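Side-chain contacts in dTDP-4-amino-4,6-dideoxyglucose formyltransferase (Mycobacterium tuberculosis CAS/NITR204, PDB 5VYQ), which probably transfers a formyl group from a folate cofactor to the sugar amino group of dTDP-4-amino-4,6-dideoxyglucose: residues V49-I54 with V60-V65; A231-V234 with K240-V243. All blocks are in the same frame, centred on the assembly; numbering follows the deposited sequence.

In the fold
From the N terminus, the chain reaches contact 1 as strand 47-50, an outermost strand of the six-stranded sheet, runs out. Contact 1 closes a short loop: five residues lead from 49-54 back to 60-65, which lies against the strand's end just before helix 65-75. Four more strands of that sheet and the long helix 155-179 follow before contact 2, where the hairpin of strands 231-234 and 240-249 folds back on itself in the C-terminal region. The two contacts stand in series, neither nested nor crossed, their centres about 34 Å apart. Contact 1 ties a strand to the approach of the next helix; contact 2 builds a sheet that continues into the second subunit.

Contact 1. Residues V49-I54 with V60-V65. With NA (sodium ion), chain L.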
loop_
_atom_site.group_PDB
_atom_site.type_symbol
_atom_site.label_atom_id
_atom_site.label_comp_id
_atom_site.label_asym_id
_atom_site.label_seq_id
_atom_site.Cartn_x
_atom_site.Cartn_y
_atom_site.Cartn_z
ATOM N N VAL A 49 -35.776 0.789 -16.016
ATOM C CA VAL A 49 -34.564 0.962 -15.244
ATOM C C VAL A 49 -34.282 2.455 -15.100
ATOM O O VAL A 49 -34.145 3.213 -16.079
ATOM C CB VAL A 49 -33.375 0.225 -15.896
ATOM C CG1 VAL A 49 -32.105 0.538 -15.149
ATOM C CG2 VAL A 49 -33.633 -1.280 -15.945
ATOM N N TYR A 50 -34.229 2.895 -13.860
ATOM C CA TYR A 50 -33.918 4.252 -13.489
ATOM C C TYR A 50 -32.900 4.324 -12.376
ATOM O O TYR A 50 -32.688 3.362 -11.632
ATOM C CB TYR A 50 -35.164 4.944 -12.965
ATOM C CG TYR A 50 -36.228 5.271 -13.924
ATOM C CD1 TYR A 50 -37.274 4.407 -14.163
ATOM C CD2 TYR A 50 -36.278 6.556 -14.453
ATOM C CE1 TYR A 50 -38.304 4.751 -15.026
ATOM C CE2 TYR A 50 -37.301 6.912 -15.306
ATOM C CZ TYR A 50 -38.295 6.012 -15.588
ATOM O OH TYR A 50 -39.319 6.449 -16.392
ATOM N N GLN A 51 -32.236 5.469 -12.291
ATOM C CA GLN A 51 -31.447 5.782 -11.132
ATOM C C GLN A 51 -32.168 6.776 -10.267
ATOM O O GLN A 51 -33.154 7.378 -10.684
ATOM C CB GLN A 51 -30.046 6.232 -11.506
ATOM C CG GLN A 51 -30.011 7.623 -12.104
ATOM C CD GLN A 51 -28.582 8.069 -12.390
ATOM O OE1 GLN A 51 -27.649 7.824 -11.638
ATOM N NE2 GLN A 51 -28.419 8.736 -13.505
ATOM N N SER A 52 -31.717 6.890 -9.029
ATOM C CA SER A 52 -32.339 7.826 -8.098
ATOM C C SER A 52 -31.714 9.220 -8.315
ATOM O O SER A 52 -30.825 9.420 -9.166
ATOM C CB SER A 52 -32.256 7.291 -6.678
ATOM O OG SER A 52 -31.050 7.686 -6.098
ATOM N N PRO A 53 -32.232 10.216 -7.580
ATOM C CA PRO A 53 -31.571 11.525 -7.657
ATOM C C PRO A 53 -30.128 11.505 -7.104
ATOM O O PRO A 53 -29.355 12.395 -7.402
ATOM C CB PRO A 53 -32.462 12.430 -6.783
ATOM C CG PRO A 53 -33.709 11.652 -6.485
ATOM C CD PRO A 53 -33.334 10.194 -6.610
ATOM N N ILE A 54 -29.785 10.506 -6.291
ATOM C CA ILE A 54 -28.447 10.359 -5.705
ATOM C C ILE A 54 -27.443 9.727 -6.671
ATOM O O ILE A 54 -26.232 9.956 -6.562
ATOM C CB ILE A 54 -28.529 9.565 -4.390
ATOM C CG1 ILE A 54 -29.477 10.255 -3.399
ATOM C CG2 ILE A 54 -27.136 9.323 -3.801
ATOM C CD1 ILE A 54 -29.894 9.372 -2.228
ATOM N N VAL A 60 -28.420 7.673 -17.545
ATOM C CA VAL A 60 -29.524 6.883 -17.003
ATOM C C VAL A 60 -30.625 7.817 -16.493
ATOM O O VAL A 60 -30.338 8.740 -15.732
ATOM C CB VAL A 60 -28.990 6.002 -15.869
ATOM C CG1 VAL A 60 -30.146 5.184 -15.301
ATOM C CG2 VAL A 60 -27.890 5.113 -16.428
ATOM N N PRO A 61 -31.874 7.579 -16.898
ATOM C CA PRO A 61 -32.943 8.471 -16.441
ATOM C C PRO A 61 -33.164 8.372 -14.949
ATOM O O PRO A 61 -32.862 7.324 -14.328
ATOM C CB PRO A 61 -34.179 8.010 -17.210
ATOM C CG PRO A 61 -33.851 6.649 -17.710
ATOM C CD PRO A 61 -32.368 6.534 -17.812
ATOM N N ARG A 62 -33.625 9.479 -14.396
ATOM C CA ARG A 62 -33.808 9.596 -12.945
ATOM C C ARG A 62 -35.263 9.449 -12.480
ATOM O O ARG A 62 -36.217 9.848 -13.169
ATOM C CB ARG A 62 -33.216 10.904 -12.454
ATOM C CG ARG A 62 -31.751 11.107 -12.812
ATOM C CD ARG A 62 -31.211 12.378 -12.200
ATOM N NE ARG A 62 -29.761 12.415 -12.391
ATOM C CZ ARG A 62 -28.860 11.869 -11.585
ATOM N NH1 ARG A 62 -29.199 11.237 -10.471
ATOM N NH2 ARG A 62 -27.575 11.977 -11.894
ATOM N N CYS A 63 -35.435 8.890 -11.277
ATOM C CA CYS A 63 -36.730 8.821 -10.632
ATOM C C CYS A 63 -36.596 9.109 -9.157
ATOM O O CYS A 63 -35.829 8.442 -8.444
ATOM C CB CYS A 63 -37.323 7.436 -10.844
ATOM S SG CYS A 63 -38.928 7.187 -10.049
ATOM N N ASP A 64 -37.310 10.137 -8.708
ATOM C CA ASP A 64 -37.328 10.500 -7.300
ATOM C C ASP A 64 -38.469 9.699 -6.698
ATOM O O ASP A 64 -39.656 10.044 -6.770
ATOM C CB ASP A 64 -37.522 12.001 -7.087
ATOM C CG ASP A 64 -37.455 12.379 -5.631
ATOM O OD1 ASP A 64 -37.913 11.586 -4.760
ATOM O OD2 ASP A 64 -36.955 13.487 -5.380
ATOM N N VAL A 65 -38.071 8.638 -6.003
ATOM C CA VAL A 65 -38.960 7.687 -5.431
ATOM C C VAL A 65 -39.929 8.288 -4.420
ATOM O O VAL A 65 -41.094 7.918 -4.390
ATOM C CB VAL A 65 -38.076 6.532 -4.896
ATOM C CG1 VAL A 65 -38.729 5.738 -3.805
ATOM C CG2 VAL A 65 -37.628 5.676 -6.062
HETATM NA NA NA L . -39.925 8.863 -17.122
#
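Gln51 is gripped by 60-65 through both backbone and side chain, and the tight part of the contact is built around it. Its N-H reaches Pro61 O at 2.8 Å, and its O receives the N-H of Cys63 at 2.8 Å, a single beta bridge with Arg62 just beyond the end of strand 47-50. With CG held between backbone N and carbonyl carbon (chi1 73°), the extended Gln51 side chain passes obliquely across Val60 and gives an NE2 hydrogen to Val60 O at 2.9 Å. That acceptor lies near the amide plane, while OE1 is taken by Leu57 N, so NE2 is held by 60-65 and OE1 by the loop leading to it. The Arg62 guanidinium stacks on this amide, the planes 13° apart and Gln51 NE2 over the guanidinium centre; its NH1 bonds to Gly55 O and, weakly, to Ser52 O at its edge. This is the strand-to-helix half of a beta-alpha-beta crossover: strand 47-50 leads into helix 65-75, N-capped by Asp64, and on to parallel strand 78-82, with strand 24-28 between. Ser52 OG accepts from Ile54 N in an ST turn and also bonds to Asp29.

The Tyr50 ring packs on Leu25, Leu27 and Pro61, whose CB lies 3.8 Å from Tyr50 CD2; Cys63 SG stands above its face, 5.2 Å from the centroid, a distant sulfur-aromatic contact. At the ring's end, Tyr50 OH binds a sodium ion at 2.6 Å. The surface side is looser. Pro53 CG rests 3.9 Å from Asp64 CB; the Asp64 carboxylate turns instead to Gln86 and to Glu67 N.

Contact 2. Residues A231-V234 with K240-V243; sequences AWFV and KVFV
This is an antiparallel strand-to-strand contact within the C-terminal beta hairpin, where 231-234 pairs with the start of strand 240-249. Phe233 and Val241 form a hydrogen-bonded pair, Phe233 N to Val241 O at 3.0 Å and Val241 N to Phe233 O at 2.8 Å. On the face of Trp232, Val234, Lys240 and Phe242, Lys240 crosses the Trp232 indole. A bend at chi3 (-64°) turns the end of the lysine over the six-membered ring: CE sits toward the rim as a CH-pi contact, and NZ lies 4.4 Å from the centroid, almost on the ring normal, as a cation-pi partner. Phe242 CD1 packs on Trp232 CB at 3.8 Å.

The hairpin belongs to the family's dimerization region, and Val241 to Val243 pair with an antiparallel strand of the second subunit, so the sheet continues across the interface. On the face of Ala231, Phe233, Val241 and Val243, all four buried, Val241 CB lies over the Phe233 ring, 3.8 Å from its centroid, while Val243 CG2 meets the edge of that ring, 3.6 Å from CD1. Leu217 of the second subunit packs on Phe233. Where Ala231 faces Val243, a water accepts from Ala231 N and donates to Val243 O at 2.8 Å.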
loop_
_atom_site.group_PDB
_atom_site.type_symbol
_atom_site.label_atom_id
_atom_site.label_comp_id
_atom_site.label_asym_id
_atom_site.label_seq_id
_atom_site.Cartn_x
_atom_site.Cartn_y
_atom_site.Cartn_z
ATOM N N ALA A 231 -8.493 5.636 4.152
ATOM C CA ALA A 231 -7.823 5.735 5.446
ATOM C C ALA A 231 -6.882 6.962 5.479
ATOM O O ALA A 231 -6.229 7.266 4.463
ATOM C CB ALA A 231 -6.978 4.502 5.630
ATOM N N TRP A 232 -6.876 7.624 6.631
ATOM C CA TRP A 232 -5.982 8.763 6.810
ATOM C C TRP A 232 -5.583 8.872 8.248
ATOM O O TRP A 232 -6.277 8.440 9.159
ATOM C CB TRP A 232 -6.675 10.048 6.352
ATOM C CG TRP A 232 -7.972 10.375 7.031
ATOM C CD1 TRP A 232 -9.214 9.865 6.733
ATOM C CD2 TRP A 232 -8.193 11.296 8.114
ATOM N NE1 TRP A 232 -10.174 10.391 7.567
ATOM C CE2 TRP A 232 -9.583 11.297 8.401
ATOM C CE3 TRP A 232 -7.368 12.135 8.844
ATOM C CZ2 TRP A 232 -10.150 12.117 9.378
ATOM C CZ3 TRP A 232 -7.928 12.933 9.818
ATOM C CH2 TRP A 232 -9.309 12.910 10.097
ATOM N N PHE A 233 -4.435 9.477 8.463
ATOM C CA PHE A 233 -4.025 9.899 9.801
ATOM C C PHE A 233 -3.585 11.350 9.697
ATOM O O PHE A 233 -3.390 11.852 8.600
ATOM C CB PHE A 233 -2.909 9.015 10.347
ATOM C CG PHE A 233 -1.634 9.022 9.542
ATOM C CD1 PHE A 233 -1.405 8.070 8.546
ATOM C CD2 PHE A 233 -0.601 9.880 9.846
ATOM C CE1 PHE A 233 -0.221 8.025 7.830
ATOM C CE2 PHE A 233 0.584 9.870 9.129
ATOM C CZ PHE A 233 0.783 8.941 8.106
ATOM N N VAL A 234 -3.427 11.990 10.848
ATOM C CA VAL A 234 -2.813 13.311 10.929
ATOM C C VAL A 234 -1.494 13.140 11.666
ATOM O O VAL A 234 -1.443 12.478 12.693
ATOM C CB VAL A 234 -3.772 14.322 11.598
ATOM C CG1 VAL A 234 -3.086 15.666 11.764
ATOM C CG2 VAL A 234 -4.951 14.508 10.644
ATOM N N LYS A 240 -2.512 15.872 7.093
ATOM C CA LYS A 240 -3.268 14.662 6.738
ATOM C C LYS A 240 -2.546 13.822 5.715
ATOM O O LYS A 240 -2.075 14.305 4.655
ATOM C CB LYS A 240 -4.637 15.051 6.199
ATOM C CG LYS A 240 -5.581 13.895 5.933
ATOM C CD LYS A 240 -6.984 14.385 5.568
ATOM C CE LYS A 240 -7.638 15.139 6.718
ATOM N NZ LYS A 240 -9.013 15.579 6.353
ATOM N N VAL A 241 -2.516 12.518 5.990
ATOM C CA VAL A 241 -1.877 11.593 5.079
ATOM C C VAL A 241 -2.809 10.406 4.812
ATOM O O VAL A 241 -3.265 9.818 5.761
ATOM C CB VAL A 241 -0.543 11.079 5.641
ATOM C CG1 VAL A 241 0.101 10.107 4.685
ATOM C CG2 VAL A 241 0.450 12.219 5.962
ATOM N N PHE A 242 -2.971 10.053 3.552
ATOM C CA PHE A 242 -3.829 8.931 3.150
ATOM C C PHE A 242 -3.029 7.641 3.048
ATOM O O PHE A 242 -1.843 7.647 2.752
ATOM C CB PHE A 242 -4.509 9.222 1.803
ATOM C CG PHE A 242 -5.459 10.368 1.882
ATOM C CD1 PHE A 242 -6.638 10.229 2.574
ATOM C CD2 PHE A 242 -5.131 11.603 1.331
ATOM C CE1 PHE A 242 -7.531 11.278 2.702
ATOM C CE2 PHE A 242 -6.020 12.662 1.448
ATOM C CZ PHE A 242 -7.213 12.500 2.148
ATOM N N VAL A 243 -3.649 6.500 3.345
ATOM C CA VAL A 243 -2.893 5.258 3.452
ATOM C C VAL A 243 -3.706 4.146 2.792
ATOM O O VAL A 243 -4.897 4.044 3.061
ATOM C CB VAL A 243 -2.766 4.757 4.908
ATOM C CG1 VAL A 243 -1.791 3.586 4.960
ATOM C CG2 VAL A 243 -2.345 5.845 5.863
HETATM O O HOH W 1 -7.465 3.945 1.955
#